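Local coordinates for protein phosphoribosylaminoimidazole carboxylase, ATPase subunit (Thermotoga maritima, PDB 3AX6) that probably catalyses the ATP-dependent carboxylation of 5-aminoimidazole ribonucleotide by bicarbonate, giving N5-carboxyaminoimidazole ribonucleotide in de novo purine biosynthesis, at residues 195-199 and 210-216; 327-333 and 344-350; 181-185 and 232-236; 192-196 and 268-273. All coordinates share one frame; numbering follows the deposited sequence.

Contact 1. Residues 195-199 and 210-216; sequences VVEMY and VIAPARI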
loop_
_atom_site.group_PDB
_atom_site.type_symbol
_atom_site.label_atom_id
_atom_site.label_comp_id
_atom_site.label_asym_id
_atom_site.label_seq_id
_atom_site.Cartn_x
_atom_site.Cartn_y
_atom_site.Cartn_z
ATOM N N VAL A 195 -15.253 1.631 14.783
ATOM C CA VAL A 195 -14.814 2.511 15.845
ATOM C C VAL A 195 -13.608 1.798 16.450
ATOM O O VAL A 195 -13.606 0.574 16.554
ATOM C CB VAL A 195 -15.938 2.747 16.907
ATOM C CG1 VAL A 195 -17.081 1.795 16.688
ATOM C CG2 VAL A 195 -15.384 2.602 18.309
ATOM N N VAL A 196 -12.571 2.551 16.808
ATOM C CA VAL A 196 -11.385 1.939 17.397
ATOM C C VAL A 196 -11.161 2.394 18.827
ATOM O O VAL A 196 -11.714 3.404 19.269
ATOM C CB VAL A 196 -10.115 2.215 16.564
ATOM C CG1 VAL A 196 -10.264 1.587 15.191
ATOM C CG2 VAL A 196 -9.861 3.704 16.457
ATOM N N GLU A 197 -10.339 1.631 19.539
ATOM C CA GLU A 197 -10.044 1.888 20.941
ATOM C C GLU A 197 -8.624 2.379 21.158
ATOM O O GLU A 197 -7.668 1.806 20.627
ATOM C CB GLU A 197 -10.272 0.593 21.736
ATOM C CG GLU A 197 -10.043 0.668 23.244
ATOM C CD GLU A 197 -10.146 -0.704 23.928
ATOM O OE1 GLU A 197 -10.915 -1.569 23.455
ATOM O OE2 GLU A 197 -9.469 -0.919 24.951
HETATM N N MSE A 198 -8.493 3.453 21.931
HETATM C CA MSE A 198 -7.185 3.997 22.264
HETATM C C MSE A 198 -6.723 3.217 23.485
HETATM O O MSE A 198 -7.402 3.203 24.508
HETATM C CB MSE A 198 -7.274 5.481 22.632
HETATM C CG MSE A 198 -7.888 6.369 21.564
HETATM SE SE MSE A 198 -7.025 6.177 19.854
HETATM C CE MSE A 198 -5.501 7.324 20.150
ATOM N N TYR A 199 -5.578 2.555 23.376
ATOM C CA TYR A 199 -5.046 1.778 24.488
ATOM C C TYR A 199 -3.931 2.567 25.177
ATOM O O TYR A 199 -3.952 2.769 26.391
ATOM C CB TYR A 199 -4.501 0.450 23.974
ATOM C CG TYR A 199 -4.009 -0.465 25.059
ATOM C CD1 TYR A 199 -4.889 -1.297 25.746
ATOM C CD2 TYR A 199 -2.663 -0.500 25.406
ATOM C CE1 TYR A 199 -4.442 -2.145 26.752
ATOM C CE2 TYR A 199 -2.204 -1.343 26.412
ATOM C CZ TYR A 199 -3.099 -2.163 27.078
ATOM O OH TYR A 199 -2.645 -3.005 28.063
ATOM N N VAL A 210 -3.571 1.822 19.002
ATOM C CA VAL A 210 -4.967 1.668 18.608
ATOM C C VAL A 210 -5.406 0.207 18.494
ATOM O O VAL A 210 -4.656 -0.643 18.012
ATOM C CB VAL A 210 -5.225 2.387 17.252
ATOM C CG1 VAL A 210 -6.659 2.182 16.797
ATOM C CG2 VAL A 210 -4.929 3.863 17.395
ATOM N N ILE A 211 -6.625 -0.075 18.950
ATOM C CA ILE A 211 -7.181 -1.420 18.887
ATOM C C ILE A 211 -8.397 -1.397 17.973
ATOM O O ILE A 211 -9.354 -0.667 18.220
ATOM C CB ILE A 211 -7.635 -1.927 20.275
ATOM C CG1 ILE A 211 -6.444 -1.993 21.240
ATOM C CG2 ILE A 211 -8.262 -3.306 20.131
ATOM C CD1 ILE A 211 -6.834 -2.275 22.686
ATOM N N ALA A 212 -8.360 -2.200 16.919
ATOM C CA ALA A 212 -9.460 -2.260 15.964
ATOM C C ALA A 212 -9.990 -3.681 15.847
ATOM O O ALA A 212 -9.239 -4.597 15.517
ATOM C CB ALA A 212 -8.984 -1.771 14.590
ATOM N N PRO A 213 -11.286 -3.890 16.130
ATOM C CA PRO A 213 -12.254 -2.873 16.552
ATOM C C PRO A 213 -12.229 -2.701 18.071
ATOM O O PRO A 213 -11.772 -3.586 18.798
ATOM C CB PRO A 213 -13.581 -3.438 16.058
ATOM C CG PRO A 213 -13.383 -4.914 16.242
ATOM C CD PRO A 213 -11.977 -5.127 15.718
ATOM N N ALA A 214 -12.714 -1.560 18.544
ATOM C CA ALA A 214 -12.732 -1.284 19.975
ATOM C C ALA A 214 -13.417 -2.428 20.712
ATOM O O ALA A 214 -14.378 -3.014 20.213
ATOM C CB ALA A 214 -13.457 0.027 20.247
ATOM N N ARG A 215 -12.910 -2.757 21.895
ATOM C CA ARG A 215 -13.501 -3.831 22.678
ATOM C C ARG A 215 -14.602 -3.235 23.541
ATOM O O ARG A 215 -14.422 -3.006 24.739
ATOM C CB ARG A 215 -12.442 -4.500 23.544
ATOM C CG ARG A 215 -11.231 -4.920 22.746
ATOM C CD ARG A 215 -10.010 -4.263 23.308
ATOM N NE ARG A 215 -9.287 -5.179 24.167
ATOM C CZ ARG A 215 -8.536 -4.801 25.191
ATOM N NH1 ARG A 215 -8.411 -3.513 25.493
ATOM N NH2 ARG A 215 -7.899 -5.718 25.901
ATOM N N ILE A 216 -15.738 -2.965 22.905
ATOM C CA ILE A 216 -16.889 -2.391 23.589
ATOM C C ILE A 216 -18.160 -3.085 23.133
ATOM O O ILE A 216 -18.209 -3.661 22.042
ATOM C CB ILE A 216 -17.038 -0.893 23.282
ATOM C CG1 ILE A 216 -17.149 -0.691 21.766
ATOM C CG2 ILE A 216 -15.869 -0.120 23.895
ATOM C CD1 ILE A 216 -17.485 0.729 21.359
#
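E197 and I211 face each other as an antiparallel hydrogen-bonded pair: E197 N donates to I211 O at 2.8 Å and I211 N returns a bond to E197 O. Beyond the strand pairing, A214 N reaches V195 O at 3.1 Å, so the link continues past the cis peptide bond that precedes P213. The packing is tightest among small apolar residues. V196 CB sits only 3.5 Å from V210 CG1, while V196 CG1 meets A212 CB at 3.6 Å; short side chains suit this place, reaching one another across the strand spacing with their methyl groups and leaving no long chain to fold away.

On the side of E197 and I211 the character changes. With CG anti to the backbone N (chi1 -179°) and the chain extended beyond it, the E197 carboxylate travels out to R215. There R215 NH1 makes a salt bridge to E197 OE2 at 2.9 Å, on its syn side, though 29° out of the carboxylate plane. OE2 also pairs with K176, and R215 NH2 with E355, so the charges form a network. The looser margin is Y199, exposed to solvent, whose CD1 touches I211 CD1 at 3.8 Å and whose ring also leans on L358. Replacing R215 by an alanine would probably leave E197 with K176 as its main counter-charge and E355 without its guanidinium mate. On the other side, the M198 selenium crosses V210 CG2 loosely at 4.0 Å. Strands 190-198 and 209-212 thus make a beta hairpin of the ATP-grasp domain, in the antiparallel sheet that runs on into the C-terminal domain.

Contact 2. Residues 327-333 and 344-350; sequences GLSLHFY and MGHFTVV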
loop_
_atom_site.group_PDB
_atom_site.type_symbol
_atom_site.label_atom_id
_atom_site.label_comp_id
_atom_site.label_asym_id
_atom_site.label_seq_id
_atom_site.Cartn_x
_atom_site.Cartn_y
_atom_site.Cartn_z
ATOM N N GLY A 327 1.694 -11.931 11.588
ATOM C CA GLY A 327 0.726 -10.851 11.527
ATOM C C GLY A 327 1.347 -9.484 11.763
ATOM O O GLY A 327 0.698 -8.466 11.540
ATOM N N LEU A 328 2.598 -9.457 12.214
ATOM C CA LEU A 328 3.303 -8.201 12.474
ATOM C C LEU A 328 3.901 -7.660 11.174
ATOM O O LEU A 328 4.594 -8.379 10.460
ATOM C CB LEU A 328 4.431 -8.442 13.495
ATOM C CG LEU A 328 5.423 -7.404 14.077
ATOM C CD1 LEU A 328 5.842 -6.371 13.042
ATOM C CD2 LEU A 328 4.829 -6.728 15.291
ATOM N N SER A 329 3.615 -6.403 10.859
ATOM C CA SER A 329 4.187 -5.776 9.676
ATOM C C SER A 329 4.714 -4.413 10.123
ATOM O O SER A 329 4.183 -3.809 11.058
ATOM C CB SER A 329 3.142 -5.615 8.566
ATOM O OG SER A 329 2.139 -4.689 8.928
ATOM N N LEU A 330 5.759 -3.931 9.465
ATOM C CA LEU A 330 6.359 -2.664 9.838
ATOM C C LEU A 330 6.200 -1.543 8.819
ATOM O O LEU A 330 6.314 -1.756 7.615
ATOM C CB LEU A 330 7.841 -2.875 10.125
ATOM C CG LEU A 330 8.679 -1.605 10.218
ATOM C CD1 LEU A 330 8.194 -0.746 11.380
ATOM C CD2 LEU A 330 10.141 -1.982 10.395
ATOM N N HIS A 331 5.945 -0.340 9.321
ATOM C CA HIS A 331 5.791 0.833 8.474
ATOM C C HIS A 331 6.699 1.944 9.005
ATOM O O HIS A 331 6.268 2.815 9.748
ATOM C CB HIS A 331 4.339 1.306 8.478
ATOM C CG HIS A 331 4.006 2.224 7.347
ATOM N ND1 HIS A 331 4.901 3.150 6.853
ATOM C CD2 HIS A 331 2.866 2.381 6.630
ATOM C CE1 HIS A 331 4.328 3.839 5.884
ATOM N NE2 HIS A 331 3.093 3.393 5.729
ATOM N N PHE A 332 7.964 1.898 8.613
ATOM C CA PHE A 332 8.961 2.875 9.037
ATOM C C PHE A 332 8.948 4.057 8.065
ATOM O O PHE A 332 9.149 3.873 6.866
ATOM C CB PHE A 332 10.333 2.199 9.033
ATOM C CG PHE A 332 11.453 3.071 9.506
ATOM C CD1 PHE A 332 11.648 3.301 10.857
ATOM C CD2 PHE A 332 12.344 3.626 8.594
ATOM C CE1 PHE A 332 12.721 4.068 11.302
ATOM C CE2 PHE A 332 13.419 4.395 9.023
ATOM C CZ PHE A 332 13.611 4.616 10.383
ATOM N N TYR A 333 8.691 5.262 8.571
ATOM C CA TYR A 333 8.675 6.439 7.709
ATOM C C TYR A 333 10.141 6.816 7.491
ATOM O O TYR A 333 10.952 6.727 8.414
ATOM C CB TYR A 333 7.938 7.612 8.367
ATOM C CG TYR A 333 6.655 7.264 9.098
ATOM C CD1 TYR A 333 5.756 6.327 8.583
ATOM C CD2 TYR A 333 6.326 7.898 10.297
ATOM C CE1 TYR A 333 4.560 6.025 9.250
ATOM C CE2 TYR A 333 5.128 7.609 10.973
ATOM C CZ TYR A 333 4.253 6.669 10.445
ATOM O OH TYR A 333 3.090 6.363 11.119
HETATM N N MSE A 344 8.584 8.089 14.314
HETATM C CA MSE A 344 9.419 7.558 13.243
HETATM C C MSE A 344 8.671 6.531 12.395
HETATM O O MSE A 344 9.137 6.134 11.332
HETATM C CB MSE A 344 10.672 6.918 13.837
HETATM C CG MSE A 344 11.547 7.885 14.623
HETATM SE SE MSE A 344 12.088 9.388 13.535
HETATM C CE MSE A 344 13.599 8.566 12.630
ATOM N N GLY A 345 7.513 6.096 12.870
ATOM C CA GLY A 345 6.742 5.119 12.125
ATOM C C GLY A 345 5.773 4.381 13.021
ATOM O O GLY A 345 5.488 4.818 14.140
ATOM N N HIS A 346 5.246 3.274 12.518
ATOM C CA HIS A 346 4.335 2.454 13.292
ATOM C C HIS A 346 4.428 1.023 12.792
ATOM O O HIS A 346 4.990 0.767 11.723
ATOM C CB HIS A 346 2.877 2.966 13.182
ATOM C CG HIS A 346 2.240 2.757 11.837
ATOM N ND1 HIS A 346 2.324 3.682 10.818
ATOM C CD2 HIS A 346 1.501 1.731 11.349
ATOM C CE1 HIS A 346 1.664 3.236 9.763
ATOM N NE2 HIS A 346 1.155 2.054 10.058
ATOM N N PHE A 347 3.924 0.088 13.587
ATOM C CA PHE A 347 3.896 -1.300 13.186
ATOM C C PHE A 347 2.503 -1.779 13.541
ATOM O O PHE A 347 1.854 -1.214 14.424
ATOM C CB PHE A 347 5.017 -2.123 13.859
ATOM C CG PHE A 347 4.838 -2.357 15.335
ATOM C CD1 PHE A 347 4.001 -3.366 15.801
ATOM C CD2 PHE A 347 5.564 -1.608 16.260
ATOM C CE1 PHE A 347 3.895 -3.631 17.163
ATOM C CE2 PHE A 347 5.468 -1.860 17.624
ATOM C CZ PHE A 347 4.636 -2.872 18.082
ATOM N N THR A 348 2.024 -2.786 12.823
ATOM C CA THR A 348 0.683 -3.308 13.040
ATOM C C THR A 348 0.704 -4.817 13.192
ATOM O O THR A 348 1.527 -5.507 12.596
ATOM C CB THR A 348 -0.233 -2.957 11.859
ATOM O OG1 THR A 348 -0.283 -1.533 11.694
ATOM C CG2 THR A 348 -1.632 -3.467 12.107
ATOM N N VAL A 349 -0.211 -5.325 14.002
ATOM C CA VAL A 349 -0.304 -6.753 14.223
ATOM C C VAL A 349 -1.732 -7.171 13.935
ATOM O O VAL A 349 -2.647 -6.848 14.703
ATOM C CB VAL A 349 0.055 -7.112 15.683
ATOM C CG1 VAL A 349 -0.281 -8.560 15.962
ATOM C CG2 VAL A 349 1.537 -6.856 15.927
ATOM N N VAL A 350 -1.931 -7.868 12.816
ATOM C CA VAL A 350 -3.265 -8.330 12.454
ATOM C C VAL A 350 -3.443 -9.767 12.912
ATOM O O VAL A 350 -2.533 -10.589 12.783
ATOM C CB VAL A 350 -3.520 -8.229 10.927
ATOM C CG1 VAL A 350 -3.499 -6.773 10.503
ATOM C CG2 VAL A 350 -2.472 -9.020 10.155
HETATM O O HOH W 1 2.255 -1.642 9.481
#
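S329 and T348, like H331 and H346, form antiparallel hydrogen-bonded pairs between strands 328-332 and 344-350, whose axes approach to 4.7 Å at 160°. The ladder reaches Y333 N to M344 O at one end and V350 N to G327 O at the other. At G327 and G345 the backbone angles call for glycine, since a CB would strike a carbonyl oxygen; M344 and G345 together form a classic beta bulge opposite L304.

The polar side carries the histidines. H331 CB lies over the face of the H346 ring, 3.7 Å from its centroid, a CH-pi contact, and the two rings are oblique. Y333 OH meets H346 ND1 at 2.8 Å near the imidazole plane, fixing the ring's rotation, while H267 stacks on H346. Water 1 bridges S329 OG at 3.1 Å and, weakly, T348 OG1.

On the other side leucine, phenylalanine and valine suit a greasy interior. L328 CD2 is pressed to 3.4 Å from V349 CG2 and also touches F347 CD1 at 3.5 Å. With chi1 at 71° the F347 ring turns toward that L328 methyl.

Helix 354-364 packs on L328, F347 and V349 through A361 and A364. Strand 299-305 flanks 344-350, and the outer strand 328-332 meets the second subunit, where K22 and R283 of that chain bond its carbonyl oxygens.

Contact 3. Residues 181-185 and 232-236; sequences MVARN and VEALE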
loop_
_atom_site.group_PDB
_atom_site.type_symbol
_atom_site.label_atom_id
_atom_site.label_comp_id
_atom_site.label_asym_id
_atom_site.label_seq_id
_atom_site.Cartn_x
_atom_site.Cartn_y
_atom_site.Cartn_z
HETATM N N MSE A 181 -13.058 6.980 11.921
HETATM C CA MSE A 181 -12.833 7.737 10.701
HETATM C C MSE A 181 -14.137 7.720 9.913
HETATM O O MSE A 181 -14.796 6.686 9.819
HETATM C CB MSE A 181 -11.746 7.082 9.835
HETATM C CG MSE A 181 -10.407 6.838 10.522
HETATM SE SE MSE A 181 -9.596 8.435 11.218
HETATM C CE MSE A 181 -9.393 9.439 9.581
ATOM N N VAL A 182 -14.513 8.861 9.353
ATOM C CA VAL A 182 -15.713 8.937 8.533
ATOM C C VAL A 182 -15.445 9.888 7.351
ATOM O O VAL A 182 -14.986 11.022 7.516
ATOM C CB VAL A 182 -16.952 9.360 9.378
ATOM C CG1 VAL A 182 -16.588 10.452 10.341
ATOM C CG2 VAL A 182 -18.078 9.811 8.465
ATOM N N ALA A 183 -15.688 9.397 6.143
ATOM C CA ALA A 183 -15.451 10.201 4.957
ATOM C C ALA A 183 -16.770 10.595 4.323
ATOM O O ALA A 183 -17.764 9.867 4.422
ATOM C CB ALA A 183 -14.611 9.421 3.961
ATOM N N ARG A 184 -16.773 11.750 3.668
ATOM C CA ARG A 184 -17.971 12.242 3.014
ATOM C C ARG A 184 -17.621 12.975 1.722
ATOM O O ARG A 184 -16.623 13.700 1.657
ATOM C CB ARG A 184 -18.743 13.173 3.963
ATOM C CG ARG A 184 -20.027 13.754 3.387
ATOM C CD ARG A 184 -20.783 14.567 4.442
ATOM N NE ARG A 184 -22.015 15.184 3.939
ATOM C CZ ARG A 184 -22.055 16.205 3.082
ATOM N NH1 ARG A 184 -20.930 16.742 2.616
ATOM N NH2 ARG A 184 -23.223 16.702 2.702
ATOM N N ASN A 185 -18.466 12.760 0.714
ATOM C CA ASN A 185 -18.391 13.356 -0.628
ATOM C C ASN A 185 -19.130 14.675 -0.630
ATOM O O ASN A 185 -19.862 14.979 0.304
ATOM C CB ASN A 185 -19.135 12.487 -1.642
ATOM C CG ASN A 185 -18.244 11.540 -2.344
ATOM O OD1 ASN A 185 -18.702 10.721 -3.141
ATOM N ND2 ASN A 185 -16.947 11.636 -2.068
ATOM N N VAL A 232 -19.822 14.821 10.730
ATOM C CA VAL A 232 -19.423 15.156 9.379
ATOM C C VAL A 232 -20.636 15.603 8.560
ATOM O O VAL A 232 -20.504 16.409 7.636
ATOM C CB VAL A 232 -18.703 13.958 8.711
ATOM C CG1 VAL A 232 -19.570 12.721 8.792
ATOM C CG2 VAL A 232 -18.376 14.284 7.263
ATOM N N GLU A 233 -21.819 15.099 8.909
ATOM C CA GLU A 233 -23.033 15.486 8.196
ATOM C C GLU A 233 -23.387 16.935 8.519
ATOM O O GLU A 233 -23.763 17.704 7.633
ATOM C CB GLU A 233 -24.211 14.585 8.583
ATOM C CG GLU A 233 -24.219 13.201 7.944
ATOM C CD GLU A 233 -24.666 13.207 6.490
ATOM O OE1 GLU A 233 -24.996 12.119 5.971
ATOM O OE2 GLU A 233 -24.682 14.287 5.863
ATOM N N ALA A 234 -23.263 17.307 9.789
ATOM C CA ALA A 234 -23.569 18.671 10.207
ATOM C C ALA A 234 -22.586 19.624 9.545
ATOM O O ALA A 234 -22.953 20.707 9.099
ATOM C CB ALA A 234 -23.477 18.793 11.724
ATOM N N LEU A 235 -21.328 19.214 9.487
ATOM C CA LEU A 235 -20.297 20.027 8.862
ATOM C C LEU A 235 -20.469 20.048 7.349
ATOM O O LEU A 235 -19.958 20.948 6.685
ATOM C CB LEU A 235 -18.891 19.473 9.158
ATOM C CG LEU A 235 -18.128 19.758 10.452
ATOM C CD1 LEU A 235 -18.220 21.239 10.772
ATOM C CD2 LEU A 235 -18.688 18.943 11.579
ATOM N N GLU A 236 -21.190 19.063 6.811
ATOM C CA GLU A 236 -21.346 18.941 5.358
ATOM C C GLU A 236 -19.910 18.783 4.867
ATOM O O GLU A 236 -19.512 19.303 3.821
ATOM C CB GLU A 236 -21.971 20.200 4.753
ATOM C CG GLU A 236 -23.489 20.214 4.766
ATOM C CD GLU A 236 -24.055 21.537 4.285
ATOM O OE1 GLU A 236 -25.276 21.608 4.046
ATOM O OE2 GLU A 236 -23.278 22.509 4.151
#
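R184 places its CG anti to the backbone N (chi1 -180°) and stays extended as far as NE, carrying the guanidinium from strand 174-184 to the C-terminal end of helix 218-235. In V182, CG2 takes that anti position, whereas V232 puts CG1 between its backbone N and carbonyl carbon (chi1 54°); the two methyls, V182 CG2 and V232 CG1, are squeezed to 3.3 Å. The other methyl, V232 CG2, lies against R184 CB at 3.5 Å, so a beta-branched residue can serve both the strand's apolar valine and the stem of its arginine.

The helix ends in a Schellman motif, with E236 as the positive-phi C-prime residue, G237 N returning to V232 O and E236 N weakly to E233 O. R184 lies alongside this turn. One face of its guanidinium rests on E236 CA, 3.5 Å from the plane, and NH1 donates to G237 O, its strongest polar partner. From the edge, E233 OE2 makes a weak salt bridge to R184 NE at 3.4 Å, with the carboxylate plane turned 72° away. The positive charge probably suits the carbonyl-rich helix end. A leucine in place of R184 would probably leave G237 O without this donor and E233 without its nearby charge.

Contact 4. Residues 192-196 and 268-273; sequences CYPVV and YTIEAC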
loop_
_atom_site.group_PDB
_atom_site.type_symbol
_atom_site.label_atom_id
_atom_site.label_comp_id
_atom_site.label_asym_id
_atom_site.label_seq_id
_atom_site.Cartn_x
_atom_site.Cartn_y
_atom_site.Cartn_z
ATOM N N CYS A 192 -18.466 5.149 6.757
ATOM C CA CYS A 192 -18.022 5.103 8.140
ATOM C C CYS A 192 -17.179 3.870 8.434
ATOM O O CYS A 192 -17.517 2.757 8.041
ATOM C CB CYS A 192 -19.233 5.159 9.080
ATOM S SG CYS A 192 -18.805 5.462 10.819
ATOM N N TYR A 193 -16.077 4.089 9.140
ATOM C CA TYR A 193 -15.159 3.019 9.500
ATOM C C TYR A 193 -15.501 2.427 10.847
ATOM O O TYR A 193 -16.362 2.932 11.556
ATOM C CB TYR A 193 -13.721 3.553 9.524
ATOM C CG TYR A 193 -13.116 3.663 8.141
ATOM C CD1 TYR A 193 -12.517 2.563 7.528
ATOM C CD2 TYR A 193 -13.179 4.857 7.428
ATOM C CE1 TYR A 193 -11.996 2.658 6.236
ATOM C CE2 TYR A 193 -12.668 4.958 6.144
ATOM C CZ TYR A 193 -12.080 3.861 5.552
ATOM O OH TYR A 193 -11.582 3.980 4.278
ATOM N N PRO A 194 -14.856 1.313 11.203
ATOM C CA PRO A 194 -15.168 0.739 12.511
ATOM C C PRO A 194 -14.695 1.731 13.584
ATOM O O PRO A 194 -13.856 2.598 13.318
ATOM C CB PRO A 194 -14.350 -0.550 12.524
ATOM C CG PRO A 194 -14.288 -0.927 11.070
ATOM C CD PRO A 194 -14.027 0.393 10.402
ATOM N N VAL A 195 -15.253 1.631 14.783
ATOM C CA VAL A 195 -14.814 2.511 15.845
ATOM C C VAL A 195 -13.608 1.798 16.450
ATOM O O VAL A 195 -13.606 0.574 16.554
ATOM C CB VAL A 195 -15.938 2.747 16.907
ATOM C CG1 VAL A 195 -17.081 1.795 16.688
ATOM C CG2 VAL A 195 -15.384 2.602 18.309
ATOM N N VAL A 196 -12.571 2.551 16.808
ATOM C CA VAL A 196 -11.385 1.939 17.397
ATOM C C VAL A 196 -11.161 2.394 18.827
ATOM O O VAL A 196 -11.714 3.404 19.269
ATOM C CB VAL A 196 -10.115 2.215 16.564
ATOM C CG1 VAL A 196 -10.264 1.587 15.191
ATOM C CG2 VAL A 196 -9.861 3.704 16.457
ATOM N N TYR A 268 -4.641 1.832 10.982
ATOM C CA TYR A 268 -5.022 0.431 10.974
ATOM C C TYR A 268 -5.738 0.079 9.679
ATOM O O TYR A 268 -5.591 -1.035 9.163
ATOM C CB TYR A 268 -5.924 0.125 12.175
ATOM C CG TYR A 268 -7.354 0.572 12.015
ATOM C CD1 TYR A 268 -8.308 -0.285 11.481
ATOM C CD2 TYR A 268 -7.757 1.863 12.386
ATOM C CE1 TYR A 268 -9.633 0.115 11.316
ATOM C CE2 TYR A 268 -9.090 2.276 12.218
ATOM C CZ TYR A 268 -10.019 1.389 11.679
ATOM O OH TYR A 268 -11.333 1.766 11.479
ATOM N N THR A 269 -6.505 1.028 9.145
ATOM C CA THR A 269 -7.263 0.787 7.916
ATOM C C THR A 269 -6.392 0.294 6.752
ATOM O O THR A 269 -6.867 -0.456 5.891
ATOM C CB THR A 269 -8.032 2.065 7.458
ATOM O OG1 THR A 269 -7.099 3.104 7.137
ATOM C CG2 THR A 269 -8.971 2.560 8.566
ATOM N N ILE A 270 -5.126 0.706 6.734
ATOM C CA ILE A 270 -4.202 0.322 5.665
ATOM C C ILE A 270 -3.979 -1.181 5.628
ATOM O O ILE A 270 -3.853 -1.774 4.554
ATOM C CB ILE A 270 -2.827 1.006 5.839
ATOM C CG1 ILE A 270 -2.984 2.522 5.725
ATOM C CG2 ILE A 270 -1.843 0.497 4.790
ATOM C CD1 ILE A 270 -1.750 3.299 6.144
ATOM N N GLU A 271 -3.958 -1.792 6.809
ATOM C CA GLU A 271 -3.719 -3.223 6.932
ATOM C C GLU A 271 -4.960 -4.084 7.144
ATOM O O GLU A 271 -4.947 -5.257 6.792
ATOM C CB GLU A 271 -2.780 -3.509 8.110
ATOM C CG GLU A 271 -1.609 -2.553 8.305
ATOM C CD GLU A 271 -0.581 -2.624 7.192
ATOM O OE1 GLU A 271 -0.438 -3.701 6.567
ATOM O OE2 GLU A 271 0.098 -1.599 6.957
ATOM N N ALA A 272 -6.022 -3.519 7.716
ATOM C CA ALA A 272 -7.207 -4.318 8.032
ATOM C C ALA A 272 -8.537 -3.996 7.372
ATOM O O ALA A 272 -9.544 -4.652 7.653
ATOM C CB ALA A 272 -7.397 -4.329 9.536
ATOM N N CYS A 273 -8.561 -2.987 6.516
ATOM C CA CYS A 273 -9.800 -2.618 5.856
ATOM C C CYS A 273 -9.632 -2.685 4.351
ATOM O O CYS A 273 -8.515 -2.642 3.838
ATOM C CB CYS A 273 -10.235 -1.212 6.280
ATOM S SG CYS A 273 -10.844 -1.099 7.989
HETATM O O HOH W 2 -11.961 4.087 12.510
#
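The short helix 268-272 lies against strand 190-198 of the ATP-grasp domain, where Y268 and T269 meet V196, P194 and Y193. The segment axes are 10.8 Å apart at 108°, so long side chains must span the distance, and a tyrosine from each side suits that task.

A chi1 of 78° swings the Y268 ring in over its own backbone, toward the strand. V196 CG1 lies over one face of the ring, 3.3 Å from Y268 CE2. At the ring's edge, P194 CD comes to 3.2 Å from Y268 OH. Water 2, lying in the ring plane, joins the hydroxyl (2.6 Å from Y268 OH) to the strand backbone by donating to P194 O.

The Y193 ring crosses T269 at about a right angle, with Y193 CD1 3.7 Å from T269 CG2. C273 SG lies at the edge of the Y193 ring, 4.1 Å from Y193 CD1, a sulfur-aromatic contact. Y193 OH bonds T275 O, and T269 OG1 is held by G266 and Q277.

Apolar carbon and sulfur thus fill most of the interface, while the hydroxyls of these buried tyrosines find partners in a water and in the backbone carbonyl of T275.

In the fold
Contacts 1 and 4 share V195 and V196 on strand 190-198; their centres are 10 Å apart, and A212 CB of contact 1 packs on Y268 CD1 of contact 4 at 3.5 Å. Contact 3 lies along the neighbouring strand 174-184, and M181 O probably bonds Y193 N of contact 4 at 3.0 Å. Contact 2 belongs to the C-terminal part of the same sheet, 28 Å between centres from contact 3, yet it touches contact 4 through E271. Contact 1 lies nearest the nucleotide: the M198 side chain is about 7 Å from bound ADP and about 4 Å from that of E177, an ADP-binding residue. Contacts 2 and 3 lie away from that pocket.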